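Local coordinates for zinc chaperone AztD (Citrobacter koseri, PDB 6CMK), which acts as a periplasmic zinc chaperone, binding zinc ions and handing one directly to the solute-binding protein AztC of the AztABCD transport system, at residues B[188-200]-B[207-219]. Sequence-based numbering, arbitrary orientation.
Sequences DASKRPVGARVVD and GDDALCPGLHGSA
In one of its two modelled conformers, Arg192 stacks its guanidinium, offset, on His216, beyond the end of the antiparallel pair 195-200 and 208-211 in one blade of this beta propeller. NH2 lies over the ring, the centre of the group over His216 CB, and the planes are 2° apart. The Arg192 chain is extended from CG to NE, carrying the group past Gly214. His216 binds zinc through NE2, together with His126 and His169, and its ND1 hydrogen-bonds to the backbone O of Ser260. Pro193 O accepts from Leu215 N, and Pro193 CG packs on Leu215 CB at 4.1 Å. Val194 O takes a nearly straight bond from Cys212 N, next to the disulfide to Cys229. Gly195 has no side chain, which lets its CA come within 3.2 Å of Ala210 O. Ala196 and Ala210 form a hydrogen-bonded pair, with both methyls facing Leu234 of the next blade. Beyond them, Arg197 bends at chi3 (63°) and forms a side-on salt bridge with Asp209, NE to OD1 at 2.8 Å and NH2 to OD2 at 2.9 Å. Lys205 also pairs with OD1. At Val198, a water accepts from the backbone N and donates to Asp208 O at 2.7 Å.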
loop_
_atom_site.group_PDB
_atom_site.type_symbol
_atom_site.label_atom_id
_atom_site.label_comp_id
_atom_site.label_asym_id
_atom_site.label_seq_id
_atom_site.Cartn_x
_atom_site.Cartn_y
_atom_site.Cartn_z
ATOM N N ASP B 188 -15.229 -39.414 6.133
ATOM C CA ASP B 188 -13.872 -39.867 5.846
ATOM C C ASP B 188 -13.037 -38.597 5.708
ATOM O O ASP B 188 -13.073 -37.951 4.660
ATOM C CB ASP B 188 -13.818 -40.712 4.582
ATOM C CG ASP B 188 -12.406 -41.142 4.218
ATOM O OD1 ASP B 188 -11.446 -40.732 4.905
ATOM O OD2 ASP B 188 -12.258 -41.902 3.241
ATOM N N ALA B 189 -12.305 -38.248 6.768
ATOM C CA ALA B 189 -11.569 -36.990 6.782
ATOM C C ALA B 189 -10.433 -36.962 5.772
ATOM O O ALA B 189 -9.868 -35.890 5.538
ATOM C CB ALA B 189 -11.018 -36.721 8.186
ATOM N N SER B 190 -10.079 -38.105 5.182
ATOM C CA SER B 190 -9.049 -38.141 4.152
ATOM C C SER B 190 -9.548 -37.635 2.809
ATOM O O SER B 190 -8.732 -37.397 1.913
ATOM C CB SER B 190 -8.518 -39.567 3.988
ATOM O OG SER B 190 -9.518 -40.410 3.441
ATOM N N LYS B 191 -10.859 -37.493 2.643
ATOM C CA LYS B 191 -11.413 -36.869 1.456
ATOM C C LYS B 191 -11.238 -35.360 1.539
ATOM O O LYS B 191 -10.824 -34.808 2.561
ATOM C CB LYS B 191 -12.888 -37.225 1.307
ATOM C CG LYS B 191 -13.125 -38.717 1.184
ATOM C CD LYS B 191 -14.295 -39.020 0.267
ATOM C CE LYS B 191 -14.291 -40.473 -0.160
ATOM N NZ LYS B 191 -15.471 -41.204 0.364
ATOM N N ARG B 192 -11.551 -34.680 0.440
ATOM C CA ARG B 192 -11.470 -33.232 0.455
ATOM C C ARG B 192 -12.477 -32.675 1.459
ATOM O O ARG B 192 -13.489 -33.313 1.765
ATOM C CB ARG B 192 -11.717 -32.656 -0.940
ATOM C CG ARG B 192 -10.467 -32.644 -1.820
ATOM C CD ARG B 192 -10.703 -32.059 -3.215
ATOM N NE ARG B 192 -9.442 -31.902 -3.942
ATOM C CZ ARG B 192 -9.322 -31.380 -5.160
ATOM N NH1 ARG B 192 -10.387 -30.953 -5.818
ATOM N NH2 ARG B 192 -8.125 -31.285 -5.723
ATOM N N PRO B 193 -12.208 -31.499 2.012
ATOM C CA PRO B 193 -13.173 -30.880 2.925
ATOM C C PRO B 193 -14.454 -30.506 2.191
ATOM O O PRO B 193 -14.514 -30.448 0.961
ATOM C CB PRO B 193 -12.429 -29.653 3.466
ATOM C CG PRO B 193 -11.286 -29.424 2.523
ATOM C CD PRO B 193 -10.946 -30.746 1.923
ATOM N N VAL B 194 -15.500 -30.251 2.977
ATOM C CA VAL B 194 -16.860 -30.128 2.466
ATOM C C VAL B 194 -17.379 -28.706 2.534
ATOM O O VAL B 194 -18.522 -28.454 2.122
ATOM C CB VAL B 194 -17.819 -31.079 3.207
ATOM C CG1 VAL B 194 -17.364 -32.516 3.031
ATOM C CG2 VAL B 194 -17.889 -30.733 4.683
ATOM N N GLY B 195 -16.578 -27.770 3.029
ATOM C CA GLY B 195 -17.001 -26.389 3.133
ATOM C C GLY B 195 -16.046 -25.640 4.038
ATOM O O GLY B 195 -14.943 -26.117 4.319
ATOM N N ALA B 196 -16.491 -24.475 4.500
ATOM C CA ALA B 196 -15.685 -23.633 5.371
ATOM C C ALA B 196 -16.596 -22.990 6.401
ATOM O O ALA B 196 -17.802 -22.852 6.189
ATOM C CB ALA B 196 -14.937 -22.546 4.593
ATOM N N ARG B 197 -16.001 -22.576 7.517
ATOM C CA ARG B 197 -16.764 -21.895 8.549
ATOM C C ARG B 197 -15.911 -20.841 9.234
ATOM O O ARG B 197 -14.681 -20.931 9.276
ATOM C CB ARG B 197 -17.302 -22.872 9.601
ATOM C CG ARG B 197 -16.237 -23.619 10.393
ATOM C CD ARG B 197 -16.861 -24.347 11.587
ATOM N NE ARG B 197 -17.815 -25.377 11.188
ATOM C CZ ARG B 197 -17.599 -26.692 11.245
ATOM N NH1 ARG B 197 -16.450 -27.181 11.690
ATOM N NH2 ARG B 197 -18.550 -27.535 10.858
ATOM N N VAL B 198 -16.592 -19.847 9.784
ATOM C CA VAL B 198 -15.961 -18.867 10.659
ATOM C C VAL B 198 -15.822 -19.476 12.047
ATOM O O VAL B 198 -16.761 -20.099 12.557
ATOM C CB VAL B 198 -16.791 -17.575 10.704
ATOM C CG1 VAL B 198 -16.155 -16.561 11.650
ATOM C CG2 VAL B 198 -16.955 -16.981 9.302
ATOM N N VAL B 199 -14.650 -19.312 12.660
ATOM C CA VAL B 199 -14.461 -19.635 14.068
ATOM C C VAL B 199 -13.818 -18.437 14.754
ATOM O O VAL B 199 -13.111 -17.648 14.120
ATOM C CB VAL B 199 -13.603 -20.910 14.275
ATOM C CG1 VAL B 199 -14.277 -22.120 13.639
ATOM C CG2 VAL B 199 -12.185 -20.714 13.741
ATOM N N ASP B 200 -14.087 -18.279 16.053
ATOM C CA ASP B 200 -13.308 -17.315 16.815
ATOM C C ASP B 200 -11.970 -17.962 17.166
ATOM O O ASP B 200 -11.679 -19.092 16.756
ATOM C CB ASP B 200 -14.087 -16.804 18.031
ATOM C CG ASP B 200 -14.320 -17.855 19.085
ATOM O OD1 ASP B 200 -13.585 -18.859 19.127
ATOM O OD2 ASP B 200 -15.258 -17.658 19.896
ATOM N N GLY B 207 -21.844 -18.494 13.486
ATOM C CA GLY B 207 -22.800 -18.473 12.396
ATOM C C GLY B 207 -22.967 -19.844 11.762
ATOM O O GLY B 207 -22.865 -20.883 12.420
ATOM N N ASP B 208 -23.219 -19.842 10.454
ATOM C CA ASP B 208 -23.558 -21.055 9.725
ATOM C C ASP B 208 -22.388 -21.537 8.875
ATOM O O ASP B 208 -21.586 -20.746 8.372
ATOM C CB ASP B 208 -24.769 -20.831 8.818
ATOM C CG ASP B 208 -26.033 -20.550 9.600
ATOM O OD1 ASP B 208 -26.132 -21.011 10.755
ATOM O OD2 ASP B 208 -26.928 -19.873 9.054
ATOM N N ASP B 209 -22.313 -22.856 8.717
ATOM C CA ASP B 209 -21.355 -23.449 7.794
ATOM C C ASP B 209 -21.651 -23.012 6.366
ATOM O O ASP B 209 -22.804 -22.982 5.932
ATOM C CB ASP B 209 -21.407 -24.977 7.883
ATOM C CG ASP B 209 -20.831 -25.507 9.176
ATOM O OD1 ASP B 209 -20.202 -24.724 9.914
ATOM O OD2 ASP B 209 -21.012 -26.714 9.456
ATOM N N ALA B 210 -20.597 -22.681 5.634
ATOM C CA ALA B 210 -20.693 -22.426 4.204
ATOM C C ALA B 210 -20.303 -23.701 3.469
ATOM O O ALA B 210 -19.113 -24.011 3.348
ATOM C CB ALA B 210 -19.792 -21.263 3.803
ATOM N N LEU B 211 -21.301 -24.426 2.959
ATOM C CA LEU B 211 -21.029 -25.657 2.231
ATOM C C LEU B 211 -20.413 -25.350 0.873
ATOM O O LEU B 211 -20.835 -24.428 0.168
ATOM C CB LEU B 211 -22.308 -26.479 2.053
ATOM C CG LEU B 211 -22.522 -27.640 3.029
ATOM C CD1 LEU B 211 -22.572 -27.148 4.454
ATOM C CD2 LEU B 211 -23.798 -28.392 2.702
ATOM N N CYS B 212 -19.410 -26.137 0.511
ATOM C CA CYS B 212 -18.693 -26.005 -0.749
ATOM C C CYS B 212 -18.000 -27.342 -0.985
ATOM O O CYS B 212 -16.847 -27.530 -0.574
ATOM C CB CYS B 212 -17.692 -24.844 -0.708
ATOM S SG CYS B 212 -17.442 -23.962 -2.297
ATOM N N PRO B 213 -18.682 -28.300 -1.609
ATOM C CA PRO B 213 -18.131 -29.659 -1.703
ATOM C C PRO B 213 -16.811 -29.696 -2.455
ATOM O O PRO B 213 -16.633 -29.019 -3.468
ATOM C CB PRO B 213 -19.222 -30.434 -2.452
ATOM C CG PRO B 213 -20.087 -29.407 -3.090
ATOM C CD PRO B 213 -20.008 -28.188 -2.236
ATOM N N GLY B 214 -15.881 -30.501 -1.951
ATOM C CA GLY B 214 -14.613 -30.682 -2.626
ATOM C C GLY B 214 -13.750 -29.444 -2.554
ATOM O O GLY B 214 -13.100 -29.084 -3.542
ATOM N N LEU B 215 -13.744 -28.770 -1.410
ATOM C CA LEU B 215 -13.015 -27.515 -1.283
ATOM C C LEU B 215 -11.513 -27.737 -1.399
ATOM O O LEU B 215 -10.934 -28.569 -0.690
ATOM C CB LEU B 215 -13.356 -26.867 0.053
ATOM C CG LEU B 215 -12.900 -25.422 0.258
ATOM C CD1 LEU B 215 -13.875 -24.711 1.184
ATOM C CD2 LEU B 215 -11.491 -25.382 0.834
ATOM N N HIS B 216 -10.881 -26.983 -2.301
ATOM C CA HIS B 216 -9.436 -27.004 -2.476
ATOM C C HIS B 216 -9.046 -25.849 -3.385
ATOM O O HIS B 216 -9.649 -25.669 -4.449
ATOM C CB HIS B 216 -8.950 -28.327 -3.078
ATOM C CG HIS B 216 -7.462 -28.463 -3.099
ATOM N ND1 HIS B 216 -6.695 -28.080 -4.178
ATOM C CD2 HIS B 216 -6.597 -28.932 -2.170
ATOM C CE1 HIS B 216 -5.422 -28.310 -3.914
ATOM N NE2 HIS B 216 -5.335 -28.828 -2.701
ATOM N N GLY B 217 -8.062 -25.066 -2.977
ATOM C CA GLY B 217 -7.652 -23.875 -3.707
ATOM C C GLY B 217 -7.986 -22.624 -2.919
ATOM O O GLY B 217 -9.088 -22.485 -2.377
ATOM N N SER B 218 -7.033 -21.697 -2.869
ATOM C CA SER B 218 -7.144 -20.531 -2.005
ATOM C C SER B 218 -6.238 -19.421 -2.516
ATOM O O SER B 218 -5.112 -19.676 -2.944
ATOM C CB SER B 218 -6.766 -20.888 -0.563
ATOM O OG SER B 218 -5.521 -21.567 -0.544
ATOM N N ALA B 219 -6.730 -18.184 -2.447
ATOM C CA ALA B 219 -5.912 -17.027 -2.775
ATOM C C ALA B 219 -6.623 -15.778 -2.294
ATOM O O ALA B 219 -7.843 -15.763 -2.146
ATOM C CB ALA B 219 -5.650 -16.906 -4.276
HETATM O O HOH W 1 -19.620 -19.569 9.730
#